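Long-range contacts in translation initiation factor eif-2b-like protein (Chaetomium thermophilum, PDB 4ZEO), which probably acts in translation initiation as the delta subunit of eIF2B, the heterodecameric guanine nucleotide exchange factor for eIF2: residues P157-V162 with L182-K187; V271-A276 with E296-R301; C392-F397 with V437-E442. All blocks are in the same frame, centred on the assembly; numbering follows the deposited sequence.

Contact 1 (P157-V162 with L182-K187); sequences PAVLAV and LLAFRK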
# COMPACT_ATOMS: atom_id res chain seq x y z
N PRO A 157 0.24 23.92 5.95
CA PRO A 157 -0.56 23.31 7.01
C PRO A 157 -1.17 21.94 6.65
O PRO A 157 -1.28 21.08 7.53
CB PRO A 157 -1.66 24.36 7.28
CG PRO A 157 -1.67 25.23 6.06
CD PRO A 157 -0.23 25.29 5.65
N ALA A 158 -1.54 21.72 5.39
CA ALA A 158 -2.08 20.43 5.00
C ALA A 158 -1.04 19.33 5.20
O ALA A 158 -1.37 18.23 5.66
CB ALA A 158 -2.55 20.47 3.55
N VAL A 159 0.20 19.63 4.85
CA VAL A 159 1.31 18.69 5.02
C VAL A 159 1.62 18.44 6.50
O VAL A 159 1.87 17.32 6.92
CB VAL A 159 2.59 19.20 4.25
CG1 VAL A 159 3.86 18.39 4.62
CG2 VAL A 159 2.32 19.20 2.72
N LEU A 160 1.54 19.49 7.29
CA LEU A 160 1.79 19.42 8.71
C LEU A 160 0.82 18.42 9.40
O LEU A 160 1.24 17.56 10.18
CB LEU A 160 1.61 20.80 9.30
CG LEU A 160 2.17 21.04 10.69
CD1 LEU A 160 3.69 21.12 10.57
CD2 LEU A 160 1.56 22.28 11.32
N ALA A 161 -0.46 18.52 9.06
CA ALA A 161 -1.49 17.64 9.60
C ALA A 161 -1.25 16.20 9.17
O ALA A 161 -1.36 15.29 9.99
CB ALA A 161 -2.86 18.11 9.17
N VAL A 162 -0.93 15.98 7.90
CA VAL A 162 -0.68 14.62 7.43
C VAL A 162 0.53 13.97 8.10
O VAL A 162 0.47 12.81 8.50
CB VAL A 162 -0.51 14.57 5.89
CG1 VAL A 162 0.14 13.27 5.44
CG2 VAL A 162 -1.85 14.79 5.21
N LEU A 182 -0.43 12.83 -1.30
CA LEU A 182 -0.75 13.38 -2.62
C LEU A 182 -1.82 14.47 -2.50
O LEU A 182 -1.75 15.48 -3.18
CB LEU A 182 -1.23 12.28 -3.57
CG LEU A 182 -0.08 11.32 -3.93
CD1 LEU A 182 -0.49 10.18 -4.86
CD2 LEU A 182 1.06 12.08 -4.51
N LEU A 183 -2.81 14.26 -1.63
CA LEU A 183 -3.84 15.26 -1.41
C LEU A 183 -3.31 16.53 -0.73
O LEU A 183 -3.72 17.63 -1.07
CB LEU A 183 -4.99 14.69 -0.58
CG LEU A 183 -5.86 13.65 -1.28
CD1 LEU A 183 -6.88 13.09 -0.30
CD2 LEU A 183 -6.53 14.22 -2.52
N ALA A 184 -2.40 16.37 0.22
CA ALA A 184 -1.80 17.54 0.86
C ALA A 184 -0.97 18.32 -0.16
O ALA A 184 -1.02 19.56 -0.22
CB ALA A 184 -0.95 17.13 2.05
N PHE A 185 -0.20 17.58 -0.96
CA PHE A 185 0.60 18.17 -2.03
C PHE A 185 -0.31 18.90 -3.04
O PHE A 185 0.05 19.92 -3.63
CB PHE A 185 1.42 17.11 -2.78
CG PHE A 185 2.63 16.65 -2.03
CD1 PHE A 185 2.96 17.19 -0.80
CD2 PHE A 185 3.49 15.71 -2.60
CE1 PHE A 185 4.12 16.77 -0.13
CE2 PHE A 185 4.64 15.30 -1.94
CZ PHE A 185 4.95 15.82 -0.71
N ARG A 186 -1.49 18.35 -3.25
CA ARG A 186 -2.43 18.95 -4.15
C ARG A 186 -2.77 20.36 -3.65
O ARG A 186 -2.81 21.32 -4.42
CB ARG A 186 -3.67 18.06 -4.26
CG ARG A 186 -4.45 18.24 -5.52
CD ARG A 186 -5.73 17.45 -5.49
NE ARG A 186 -6.45 17.62 -6.74
CZ ARG A 186 -7.25 18.65 -6.97
NH1 ARG A 186 -7.41 19.58 -6.03
NH2 ARG A 186 -7.89 18.77 -8.13
N LYS A 187 -2.99 20.46 -2.34
CA LYS A 187 -3.29 21.73 -1.71
C LYS A 187 -2.09 22.70 -1.77
O LYS A 187 -2.24 23.90 -1.97
CB LYS A 187 -3.71 21.49 -0.26
CG LYS A 187 -5.12 20.96 -0.09
CD LYS A 187 -5.47 20.85 1.38
CE LYS A 187 -6.70 19.99 1.64
NZ LYS A 187 -7.99 20.69 1.38
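The ring of F185 meets V159 at its edge: CG2 of V159 lies near the ring plane, 4.1 Å from F185 CD1 and almost as near to CE1. The two side chains cross at a slant, and the ring is reached by its end, since the CA-CB bond of F185 itself points away from helix 157-162. Helix 200-219 closes round the same pair, with Q212 touching both V159 and F185 and L209 packing on F185. The middle of the contact belongs to A184, whose methyl faces the other helix and is touched by three residues. Its CB lies 3.9 Å from V159 CG2, and A158 CB and V162 CG2 are nearly as close. At V159 CG1 stands anti to the backbone N (chi1 168°), which leaves CG2 beside N and in touch with A184; V162 does the same. At the outer end K187 lays its aliphatic chain over A158, CD standing 3.7 Å from A158 CB, before chi4 bends the amino end away. Methyl-sized residues at the closest point, A158 and A184 with CA atoms 5.1 Å apart, let the helical segments run nearly antiparallel at 162° with their axes 8.4 Å apart. No hydrogen bond or ion pair crosses this interface; the polar end of R186 turns to the far side, where NE makes a salt bridge with D258 of helix 246-277. Cohesion within this helical bundle therefore rests here on apolar burial, with the charged groups of the pair kept to its margins.

Contact 2 (V271-A276 with E296-R301); sequences VIARNA and EKTLLR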
# COMPACT_ATOMS: atom_id res chain seq x y z
N VAL A 271 -9.11 -3.34 -9.16
CA VAL A 271 -8.59 -4.30 -10.12
C VAL A 271 -7.91 -5.46 -9.43
O VAL A 271 -8.18 -6.62 -9.77
CB VAL A 271 -7.60 -3.62 -11.13
CG1 VAL A 271 -6.83 -4.67 -11.95
CG2 VAL A 271 -8.34 -2.64 -12.04
N ILE A 272 -7.07 -5.18 -8.43
CA ILE A 272 -6.37 -6.25 -7.70
C ILE A 272 -7.38 -7.17 -6.99
O ILE A 272 -7.28 -8.39 -7.07
CB ILE A 272 -5.37 -5.68 -6.65
CG1 ILE A 272 -4.17 -5.03 -7.35
CG2 ILE A 272 -4.87 -6.77 -5.72
CD1 ILE A 272 -3.27 -4.20 -6.42
N ALA A 273 -8.36 -6.58 -6.31
CA ALA A 273 -9.34 -7.38 -5.58
C ALA A 273 -10.15 -8.23 -6.56
O ALA A 273 -10.39 -9.41 -6.32
CB ALA A 273 -10.26 -6.50 -4.75
N ARG A 274 -10.53 -7.63 -7.68
CA ARG A 274 -11.31 -8.36 -8.67
C ARG A 274 -10.48 -9.46 -9.32
O ARG A 274 -10.93 -10.59 -9.45
CB ARG A 274 -11.85 -7.42 -9.75
CG ARG A 274 -12.48 -8.16 -10.88
CD ARG A 274 -13.47 -7.30 -11.63
NE ARG A 274 -14.14 -8.07 -12.67
CZ ARG A 274 -15.10 -7.61 -13.47
NH1 ARG A 274 -15.53 -6.36 -13.36
NH2 ARG A 274 -15.63 -8.40 -14.39
N ASN A 275 -9.27 -9.14 -9.73
CA ASN A 275 -8.46 -10.13 -10.39
C ASN A 275 -7.99 -11.22 -9.42
O ASN A 275 -7.91 -12.39 -9.79
CB ASN A 275 -7.30 -9.44 -11.12
CG ASN A 275 -7.78 -8.67 -12.34
OD1 ASN A 275 -8.97 -8.64 -12.63
ND2 ASN A 275 -6.86 -8.01 -13.04
N ALA A 276 -7.72 -10.87 -8.16
CA ALA A 276 -7.35 -11.88 -7.17
C ALA A 276 -8.53 -12.81 -6.81
O ALA A 276 -8.34 -14.01 -6.59
CB ALA A 276 -6.80 -11.22 -5.90
N GLU A 296 -8.69 -8.33 2.39
CA GLU A 296 -10.07 -8.12 2.80
C GLU A 296 -11.00 -7.84 1.62
O GLU A 296 -12.09 -8.43 1.52
CB GLU A 296 -10.14 -6.98 3.83
CG GLU A 296 -11.53 -6.66 4.36
CD GLU A 296 -11.47 -5.72 5.55
OE1 GLU A 296 -10.38 -5.54 6.13
OE2 GLU A 296 -12.52 -5.14 5.91
N LYS A 297 -10.57 -6.94 0.72
CA LYS A 297 -11.35 -6.57 -0.46
C LYS A 297 -11.56 -7.75 -1.39
O LYS A 297 -12.66 -7.93 -1.97
CB LYS A 297 -10.65 -5.45 -1.24
CG LYS A 297 -10.57 -4.08 -0.58
CD LYS A 297 -11.90 -3.44 -0.33
CE LYS A 297 -11.70 -2.06 0.34
NZ LYS A 297 -12.99 -1.36 0.64
N THR A 298 -10.52 -8.55 -1.53
CA THR A 298 -10.56 -9.73 -2.39
C THR A 298 -11.56 -10.74 -1.89
O THR A 298 -12.41 -11.24 -2.66
CB THR A 298 -9.20 -10.40 -2.49
OG1 THR A 298 -8.28 -9.50 -3.12
CG2 THR A 298 -9.31 -11.67 -3.30
N LEU A 299 -11.49 -11.02 -0.59
CA LEU A 299 -12.39 -11.98 0.05
C LEU A 299 -13.83 -11.49 -0.02
O LEU A 299 -14.74 -12.26 -0.30
CB LEU A 299 -11.95 -12.26 1.50
CG LEU A 299 -10.56 -12.93 1.60
CD1 LEU A 299 -10.10 -13.19 3.05
CD2 LEU A 299 -10.53 -14.25 0.80
N LEU A 300 -14.04 -10.20 0.22
CA LEU A 300 -15.40 -9.65 0.12
C LEU A 300 -15.90 -9.73 -1.33
O LEU A 300 -17.06 -10.02 -1.57
CB LEU A 300 -15.46 -8.21 0.65
CG LEU A 300 -15.22 -8.11 2.17
CD1 LEU A 300 -15.18 -6.67 2.69
CD2 LEU A 300 -16.22 -8.95 2.96
N ARG A 301 -15.01 -9.52 -2.29
CA ARG A 301 -15.39 -9.60 -3.69
C ARG A 301 -15.83 -11.02 -4.10
O ARG A 301 -16.88 -11.19 -4.74
CB ARG A 301 -14.23 -9.11 -4.57
CG ARG A 301 -14.45 -9.25 -6.06
CD ARG A 301 -15.34 -8.16 -6.59
NE ARG A 301 -15.60 -8.41 -8.00
CZ ARG A 301 -16.25 -7.58 -8.82
NH1 ARG A 301 -16.73 -6.42 -8.40
NH2 ARG A 301 -16.42 -7.94 -10.08
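A273 and T298 bring helical segments 271-276 and 296-301 together at a crossing angle of -51°, with axes 8.0 Å apart and the CA atoms of the two residues at 4.1 Å. The methyl of A273 points into the other helix, its CB 3.7 Å from K297 CB. T298 lies across the small residues of the first helix by both branches: OG1 is 3.4 Å from A273 CA, and CG2 is 3.6 Å from A276 CB. Because OG1 sits beside its own backbone N, chi1 -64°, it can hydrogen bond back to L294 O of the preceding turn, and what it offers A273 is contact alone. Beside these small residues two arginines meet. R301 bends at chi2, passes A273 O with CG, and sets NH2 over one face of the R274 guanidinium, 3.2 Å above that plane and toward its rim. The same NH2 is 3.4 Å from R274 CD, and the guanidinium planes are inclined by 27°. Each has a partner elsewhere: R301 NE makes a salt bridge with E305, and R274 NH1 bonds to the hydroxyl of Y270. Helix 293-304 is the crossover of a beta-alpha-beta unit between parallel strands 285-289 and 310-314, here packed against long helix 246-277. Close approach thus comes from small side chains, while the like charges of the arginines are probably eased by the E305 carboxylate.

Contact 3 (C392-F397 with V437-E442); sequences CETINF and VITEIE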
# COMPACT_ATOMS: atom_id res chain seq x y z
N CYS A 392 -0.38 -6.65 -4.20
CA CYS A 392 0.33 -5.40 -3.99
C CYS A 392 0.25 -4.44 -5.19
O CYS A 392 0.37 -4.86 -6.34
CB CYS A 392 1.80 -5.74 -3.64
SG CYS A 392 2.82 -4.40 -3.05
N GLU A 393 0.11 -3.15 -4.91
CA GLU A 393 0.06 -2.13 -5.95
C GLU A 393 1.48 -1.92 -6.48
O GLU A 393 2.44 -2.01 -5.72
CB GLU A 393 -0.52 -0.81 -5.40
CG GLU A 393 -1.93 -0.93 -4.85
CD GLU A 393 -2.00 -1.33 -3.35
OE1 GLU A 393 -1.00 -1.85 -2.77
OE2 GLU A 393 -3.07 -1.09 -2.74
N THR A 394 1.59 -1.59 -7.76
CA THR A 394 2.90 -1.42 -8.39
C THR A 394 3.70 -0.30 -7.75
O THR A 394 4.92 -0.35 -7.73
CB THR A 394 2.78 -1.13 -9.91
OG1 THR A 394 2.02 0.06 -10.13
CG2 THR A 394 2.13 -2.27 -10.62
N ILE A 395 3.00 0.71 -7.24
CA ILE A 395 3.62 1.91 -6.64
C ILE A 395 4.43 1.55 -5.36
O ILE A 395 5.30 2.30 -4.94
CB ILE A 395 2.53 2.99 -6.31
CG1 ILE A 395 3.13 4.37 -6.05
CG2 ILE A 395 1.67 2.59 -5.11
CD1 ILE A 395 3.48 5.15 -7.27
N ASN A 396 4.13 0.39 -4.79
CA ASN A 396 4.83 -0.13 -3.62
C ASN A 396 6.14 -0.86 -3.97
O ASN A 396 6.90 -1.22 -3.08
CB ASN A 396 3.90 -1.07 -2.82
CG ASN A 396 2.79 -0.33 -2.07
OD1 ASN A 396 3.03 0.69 -1.43
ND2 ASN A 396 1.57 -0.83 -2.18
N PHE A 397 6.37 -1.12 -5.26
CA PHE A 397 7.61 -1.76 -5.70
C PHE A 397 8.79 -0.81 -5.67
O PHE A 397 8.65 0.39 -5.94
CB PHE A 397 7.49 -2.32 -7.12
CG PHE A 397 6.70 -3.59 -7.20
CD1 PHE A 397 5.38 -3.63 -6.77
CD2 PHE A 397 7.24 -4.72 -7.78
CE1 PHE A 397 4.64 -4.79 -6.86
CE2 PHE A 397 6.51 -5.89 -7.89
CZ PHE A 397 5.19 -5.92 -7.42
N VAL A 437 2.81 -12.68 -7.45
CA VAL A 437 2.30 -11.40 -7.00
C VAL A 437 1.23 -10.87 -7.96
O VAL A 437 1.45 -10.80 -9.16
CB VAL A 437 3.42 -10.35 -6.92
CG1 VAL A 437 2.87 -9.02 -6.34
CG2 VAL A 437 4.54 -10.86 -6.06
N ILE A 438 0.09 -10.46 -7.43
CA ILE A 438 -0.92 -9.84 -8.27
C ILE A 438 -0.93 -8.31 -8.05
O ILE A 438 -1.13 -7.85 -6.94
CB ILE A 438 -2.32 -10.39 -7.98
CG1 ILE A 438 -2.39 -11.89 -8.28
CG2 ILE A 438 -3.38 -9.65 -8.80
CD1 ILE A 438 -3.76 -12.48 -7.96
N THR A 439 -0.75 -7.55 -9.14
CA THR A 439 -0.75 -6.09 -9.09
C THR A 439 -1.92 -5.59 -9.93
O THR A 439 -2.72 -6.39 -10.41
CB THR A 439 0.56 -5.45 -9.63
OG1 THR A 439 0.61 -5.55 -11.06
CG2 THR A 439 1.81 -6.09 -9.00
N GLU A 440 -2.08 -4.27 -10.01
CA GLU A 440 -3.12 -3.68 -10.83
C GLU A 440 -2.82 -3.80 -12.35
O GLU A 440 -3.67 -3.47 -13.18
CB GLU A 440 -3.35 -2.21 -10.43
CG GLU A 440 -2.29 -1.22 -10.91
CD GLU A 440 -1.17 -0.97 -9.93
OE1 GLU A 440 -0.89 -1.86 -9.11
OE2 GLU A 440 -0.58 0.13 -9.97
N ILE A 441 -1.60 -4.23 -12.71
CA ILE A 441 -1.24 -4.36 -14.12
C ILE A 441 -1.99 -5.54 -14.77
O ILE A 441 -1.90 -6.64 -14.30
CB ILE A 441 0.25 -4.55 -14.35
CG1 ILE A 441 1.04 -3.41 -13.70
CG2 ILE A 441 0.54 -4.65 -15.85
CD1 ILE A 441 0.56 -2.05 -14.10
N GLU A 442 -2.79 -5.26 -15.79
CA GLU A 442 -3.53 -6.30 -16.49
C GLU A 442 -2.94 -6.74 -17.82
O GLU A 442 -3.09 -7.90 -18.22
CB GLU A 442 -4.99 -5.86 -16.70
CG GLU A 442 -5.79 -5.84 -15.40
CD GLU A 442 -7.21 -5.36 -15.58
OE1 GLU A 442 -8.13 -6.22 -15.47
OE2 GLU A 442 -7.42 -4.16 -15.85
O HOH W 1 -0.02 1.35 -7.87
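T394 and E440 are drawn together by matching first torsions: OG1 of T394 (chi1 59°) and CG of E440 (chi1 76°) each lie between the backbone N and the carbonyl carbon, and a further bend at chi2 turns the glutamate's carboxylate onto the threonine. E440 OE1 accepts from T394 N at 2.8 Å through its syn lone pair, whereas OE2 is met from above the carboxylate plane by T394 OG1, which donates to it at 2.6 Å. A water also donates to OE2 and accepts from I395 N; R264 of helix 246-277 bonds to T394 OG1. With an alanine in place of E440, T394 N, the T394 hydroxyl and the water would probably be left without this carboxylate acceptor, and the turn at T394 would be held less firmly to the 437-442 chain. T394 CG2, on its other branch, lies 3.5 Å from I441 CG1. T439 OG1 accepts from I441 N at 3.1 Å, an ST turn that shapes the chain leaving the strand. Nearer the sheet, C392 N donates to I438 O at 3.1 Å, nearly straight at 172°, and C392 O receives a CA-H contact from T439. F397 covers this side, its CZ 3.7 Å from T439 CG2, with V437 CG1 at the ring edge. The C392 bond carries the parallel pairing of strands 387-391 and 436-438 one residue beyond the end of the first. These are the last two strands of a sheet in 3-2-1-4-5-6 order, the arrangement of the Rossmann-like fold, here joined at its C-terminal ends.

Contact 1 is a buried seam in the helical bundle, whereas contacts 2 and 3, partly buried, lie where long helix 246-277 and the bundle meet the Rossmann-like sheet. Contacts 1 and 2 lie on opposite sides of the chain's centre, their centres 29 Å apart. Contacts 2 and 3 touch, through a probable hydrogen bond from N275 to E442 and the packing of I272 on the T439-E440 backbone. Helix 246-277 serves all three: it supplies a side of contact 2 and partners to the others. Chemistry follows place: helices pair through alanines in contacts 1 and 2, with two arginines on the more open side of the second, while loops and strand end of contact 3 add directed hydrogen bonds to apolar touches.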